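Local coordinates for protein diguanylate cyclase with PAS/PAC sensor (PDB 3H9W) that probably makes the second messenger cyclic di-GMP from two GTP molecules through its cyclase domain, the present chain being its N-terminal PAS sensor domain, at residues W7-W11 against Q12-F16; F55-K58 against Q59-G63. All blocks are in the same frame, centred on the assembly; numbering follows the deposited sequence.

Contacts 1 and 2 are two local contacts of one PAS domain, whose core is a five-stranded antiparallel sheet. Contact 1, residues 7-16, is the turn of the hairpin made by strands 5-10 and 15-19. Contact 2, residues 55-63, is the C-terminal end of helix 46-61. Their centres lie about 14 Å apart, and contact 1 closes before contact 2 opens along the chain. The indole of Trp11 joins them. Trp11 CZ3 packs against Ser60 CB at 3.5 Å, and Trp11 CH2 packs against Glu61 CG at 3.8 Å. The same indole meets Met14 within contact 1. The hairpin turn and the last helical turn are therefore packed together through one ring.

Contact 1: W7-W11 against Q12-F16; sequences WKINW and QTMAF
Residues 7-10 and 15-16 run antiparallel at the turn of the first beta hairpin of the PAS fold, with Ile9 and Phe16 a non-hydrogen-bonded pair. Beside that pair, Asn10 N gives a nearly straight bond to Ala15 O (2.9 Å, 166°). Ile9 CD1 lies over the centre of one face of the Phe16 ring, a CH-pi contact. Trp7 CB meets the edge of the Phe16 ring, 4.0 Å from Phe16 CE1. With an alanine here in place of Phe16, Ile9 CD1 and Trp7 CB would probably lose their aromatic partner. The turn is braced by the Asn10 side chain. With CG anti to the backbone N (chi1 177°), Asn10 directs OD1 toward the turn. Asn10 OD1 accepts a nearly straight bond from Thr13 N at 2.9 Å. The donor is tilted 26° from the carbonyl plane. Met14 has positive phi and brings the chain back toward strand 15-19. Outside the turn, Trp7 packs on Met103 and Trp11 on Val96, both of the neighbouring strand 96-105. Met14, here selenomethionine, lies side by side with Trp11 in a Met-aromatic contact. Met14 SE comes in obliquely to the indole, 3.6 Å from Trp11 CE3.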
loop_
_atom_site.group_PDB
_atom_site.type_symbol
_atom_site.label_atom_id
_atom_site.label_comp_id
_atom_site.label_asym_id
_atom_site.label_seq_id
_atom_site.Cartn_x
_atom_site.Cartn_y
_atom_site.Cartn_z
ATOM N N TRP A 7 -0.978 3.467 -6.807
ATOM C CA TRP A 7 -0.329 4.499 -7.607
ATOM C C TRP A 7 1.186 4.345 -7.540
ATOM O O TRP A 7 1.720 3.680 -6.647
ATOM C CB TRP A 7 -0.724 5.898 -7.122
ATOM C CG TRP A 7 -0.364 6.153 -5.701
ATOM C CD1 TRP A 7 -1.162 5.978 -4.605
ATOM C CD2 TRP A 7 0.917 6.564 -5.206
ATOM N NE1 TRP A 7 -0.452 6.253 -3.454
ATOM C CE2 TRP A 7 0.825 6.614 -3.797
ATOM C CE3 TRP A 7 2.134 6.895 -5.820
ATOM C CZ2 TRP A 7 1.903 6.972 -2.992
ATOM C CZ3 TRP A 7 3.208 7.254 -5.019
ATOM C CH2 TRP A 7 3.083 7.291 -3.615
ATOM N N LYS A 8 1.865 4.971 -8.494
ATOM C CA LYS A 8 3.315 4.942 -8.575
ATOM C C LYS A 8 3.769 6.243 -9.209
ATOM O O LYS A 8 3.118 6.756 -10.128
ATOM C CB LYS A 8 3.802 3.773 -9.431
ATOM C CG LYS A 8 5.324 3.686 -9.529
ATOM C CD LYS A 8 5.762 2.580 -10.475
ATOM C CE LYS A 8 7.278 2.433 -10.497
ATOM N NZ LYS A 8 7.709 1.342 -11.410
ATOM N N ILE A 9 4.878 6.771 -8.707
ATOM C CA ILE A 9 5.452 8.019 -9.197
ATOM C C ILE A 9 6.906 7.826 -9.618
ATOM O O ILE A 9 7.704 7.251 -8.877
ATOM C CB ILE A 9 5.434 9.116 -8.106
ATOM C CG1 ILE A 9 4.005 9.602 -7.861
ATOM C CG2 ILE A 9 6.337 10.280 -8.520
ATOM C CD1 ILE A 9 3.486 10.528 -8.922
ATOM N N ASN A 10 7.242 8.309 -10.808
ATOM C CA ASN A 10 8.611 8.229 -11.311
ATOM C C ASN A 10 9.345 9.360 -10.600
ATOM O O ASN A 10 9.026 10.527 -10.796
ATOM C CB ASN A 10 8.624 8.446 -12.830
ATOM C CG ASN A 10 10.025 8.447 -13.413
ATOM O OD1 ASN A 10 10.820 9.346 -13.148
ATOM N ND2 ASN A 10 10.333 7.433 -14.208
ATOM N N TRP A 11 10.313 9.009 -9.763
ATOM C CA TRP A 11 11.062 9.989 -8.993
ATOM C C TRP A 11 11.760 11.058 -9.831
ATOM O O TRP A 11 11.731 12.240 -9.486
ATOM C CB TRP A 11 12.085 9.275 -8.107
ATOM C CG TRP A 11 12.887 10.199 -7.242
ATOM C CD1 TRP A 11 14.224 10.470 -7.346
ATOM C CD2 TRP A 11 12.406 10.972 -6.135
ATOM N NE1 TRP A 11 14.603 11.363 -6.371
ATOM C CE2 TRP A 11 13.507 11.689 -5.617
ATOM C CE3 TRP A 11 11.151 11.131 -5.533
ATOM C CZ2 TRP A 11 13.391 12.550 -4.520
ATOM C CZ3 TRP A 11 11.036 11.988 -4.443
ATOM C CH2 TRP A 11 12.151 12.689 -3.949
ATOM N N GLN A 12 12.376 10.647 -10.932
ATOM C CA GLN A 12 13.098 11.582 -11.794
ATOM C C GLN A 12 12.210 12.669 -12.393
ATOM O O GLN A 12 12.539 13.851 -12.325
ATOM C CB GLN A 12 13.800 10.819 -12.919
ATOM C CG GLN A 12 14.933 11.594 -13.566
ATOM C CD GLN A 12 15.933 12.102 -12.541
ATOM O OE1 GLN A 12 16.432 11.339 -11.710
ATOM N NE2 GLN A 12 16.234 13.395 -12.597
ATOM N N THR A 13 11.086 12.270 -12.974
ATOM C CA THR A 13 10.167 13.220 -13.594
ATOM C C THR A 13 9.059 13.672 -12.644
ATOM O O THR A 13 8.372 14.663 -12.903
ATOM C CB THR A 13 9.503 12.602 -14.825
ATOM O OG1 THR A 13 8.697 11.490 -14.418
ATOM C CG2 THR A 13 10.554 12.113 -15.809
HETATM N N MSE A 14 8.897 12.942 -11.544
HETATM C CA MSE A 14 7.864 13.235 -10.558
HETATM C C MSE A 14 6.484 13.144 -11.198
HETATM O O MSE A 14 5.557 13.854 -10.814
HETATM C CB MSE A 14 8.065 14.625 -9.950
HETATM C CG MSE A 14 9.292 14.740 -9.059
HETATM SE SE MSE A 14 9.317 13.435 -7.621
HETATM C CE MSE A 14 8.308 14.430 -6.298
ATOM N N ALA A 15 6.354 12.263 -12.182
ATOM C CA ALA A 15 5.082 12.079 -12.861
ATOM C C ALA A 15 4.466 10.746 -12.449
ATOM O O ALA A 15 5.177 9.812 -12.080
ATOM C CB ALA A 15 5.284 12.113 -14.370
ATOM N N PHE A 16 3.141 10.664 -12.504
ATOM C CA PHE A 16 2.444 9.436 -12.152
ATOM C C PHE A 16 2.611 8.406 -13.260
ATOM O O PHE A 16 2.314 8.681 -14.423
ATOM C CB PHE A 16 0.952 9.705 -11.940
ATOM C CG PHE A 16 0.602 10.137 -10.544
ATOM C CD1 PHE A 16 0.507 9.199 -9.518
ATOM C CD2 PHE A 16 0.374 11.477 -10.252
ATOM C CE1 PHE A 16 0.184 9.591 -8.222
ATOM C CE2 PHE A 16 0.050 11.881 -8.958
ATOM C CZ PHE A 16 -0.044 10.938 -7.940
#

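Contact 2: F55-K58 against Q59-G63; sequences FCVK and QSECG
Helix 46-61 ends in a Schellman motif: Gly63, the first residue after it to leave helical backbone angles, has positive phi, and Gly63 N bonds to Ser60 O at 2.8 Å. Gln59 N bonds to Phe55 O, and Glu61 N to Val57 O, in the regular helical pattern. Cys56 O accepts twice, from Ser60 N at 2.9 Å and Ser60 OG at 2.8 Å, on opposite faces of its carbonyl plane. Ser60 OG lies beside its own backbone N (chi1 -65°), which turns the hydroxyl back to this oxygen. This satisfies the hydroxyl of a buried residue. One turn apart, Phe55 and Gln59 pair by CH-pi contact. Gln59 CG sits over one ring face, toward the rim, 3.6 Å from Phe55 CE1. The Gln59 chain then bends at chi2, and its amide lies nearly parallel to the ring, 7° between the planes. On another side of the helix, Val57 CG1 packs alongside the Glu61 side chain, 3.7 Å from Glu61 CD. Lys58, bent at chi2 and chi4, brings its NZ to 3.1 Å from Cys62 SG. Cys56, Gln59 and Ser60 rest on His66 of strand 66-73, while Ser60 and Glu61 also pack against Trp11, just after strand 5-10.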
loop_
_atom_site.group_PDB
_atom_site.type_symbol
_atom_site.label_atom_id
_atom_site.label_comp_id
_atom_site.label_asym_id
_atom_site.label_seq_id
_atom_site.Cartn_x
_atom_site.Cartn_y
_atom_site.Cartn_z
ATOM N N PHE A 55 6.681 17.375 4.105
ATOM C CA PHE A 55 6.937 16.132 4.814
ATOM C C PHE A 55 7.248 15.014 3.812
ATOM O O PHE A 55 8.290 14.366 3.896
ATOM C CB PHE A 55 5.719 15.757 5.677
ATOM C CG PHE A 55 5.833 14.410 6.334
ATOM C CD1 PHE A 55 6.745 14.192 7.363
ATOM C CD2 PHE A 55 5.071 13.345 5.882
ATOM C CE1 PHE A 55 6.901 12.925 7.923
ATOM C CE2 PHE A 55 5.218 12.075 6.435
ATOM C CZ PHE A 55 6.133 11.865 7.453
ATOM N N CYS A 56 6.364 14.802 2.842
ATOM C CA CYS A 56 6.593 13.736 1.869
ATOM C C CYS A 56 7.882 13.907 1.072
ATOM O O CYS A 56 8.587 12.934 0.806
ATOM C CB CYS A 56 5.390 13.606 0.929
ATOM S SG CYS A 56 3.915 12.965 1.767
ATOM N N VAL A 57 8.192 15.140 0.693
ATOM C CA VAL A 57 9.413 15.413 -0.048
ATOM C C VAL A 57 10.635 15.021 0.781
ATOM O O VAL A 57 11.516 14.298 0.313
ATOM C CB VAL A 57 9.512 16.907 -0.404
ATOM C CG1 VAL A 57 10.903 17.232 -0.927
ATOM C CG2 VAL A 57 8.472 17.249 -1.450
ATOM N N LYS A 58 10.676 15.498 2.019
ATOM C CA LYS A 58 11.790 15.213 2.918
ATOM C C LYS A 58 11.986 13.715 3.143
ATOM O O LYS A 58 13.105 13.213 3.071
ATOM C CB LYS A 58 11.562 15.904 4.265
ATOM C CG LYS A 58 12.711 15.746 5.259
ATOM C CD LYS A 58 13.986 16.417 4.759
ATOM C CE LYS A 58 15.100 16.324 5.792
ATOM N NZ LYS A 58 15.420 14.906 6.117
ATOM N N GLN A 59 10.900 13.002 3.419
ATOM C CA GLN A 59 10.990 11.568 3.657
ATOM C C GLN A 59 11.395 10.795 2.410
ATOM O O GLN A 59 12.190 9.854 2.485
ATOM C CB GLN A 59 9.660 11.039 4.203
ATOM C CG GLN A 59 9.284 11.656 5.543
ATOM C CD GLN A 59 10.351 11.440 6.599
ATOM O OE1 GLN A 59 10.622 10.310 7.001
ATOM N NE2 GLN A 59 10.973 12.524 7.044
ATOM N N SER A 60 10.849 11.190 1.265
ATOM C CA SER A 60 11.171 10.530 0.004
ATOM C C SER A 60 12.653 10.692 -0.339
ATOM O O SER A 60 13.326 9.720 -0.683
ATOM C CB SER A 60 10.315 11.105 -1.126
ATOM O OG SER A 60 8.942 10.807 -0.923
ATOM N N GLU A 61 13.156 11.917 -0.240
ATOM C CA GLU A 61 14.556 12.193 -0.540
ATOM C C GLU A 61 15.478 11.374 0.361
ATOM O O GLU A 61 16.574 10.996 -0.045
ATOM C CB GLU A 61 14.858 13.681 -0.356
ATOM C CG GLU A 61 14.032 14.605 -1.236
ATOM C CD GLU A 61 14.428 16.058 -1.075
ATOM O OE1 GLU A 61 14.599 16.502 0.082
ATOM O OE2 GLU A 61 14.561 16.761 -2.101
ATOM N N CYS A 62 15.031 11.103 1.583
ATOM C CA CYS A 62 15.831 10.323 2.520
ATOM C C CYS A 62 15.608 8.825 2.336
ATOM O O CYS A 62 16.202 8.015 3.047
ATOM C CB CYS A 62 15.500 10.715 3.960
ATOM S SG CYS A 62 15.994 12.402 4.399
ATOM N N GLY A 63 14.756 8.467 1.379
ATOM C CA GLY A 63 14.472 7.065 1.116
ATOM C C GLY A 63 13.734 6.374 2.248
ATOM O O GLY A 63 13.797 5.153 2.391
#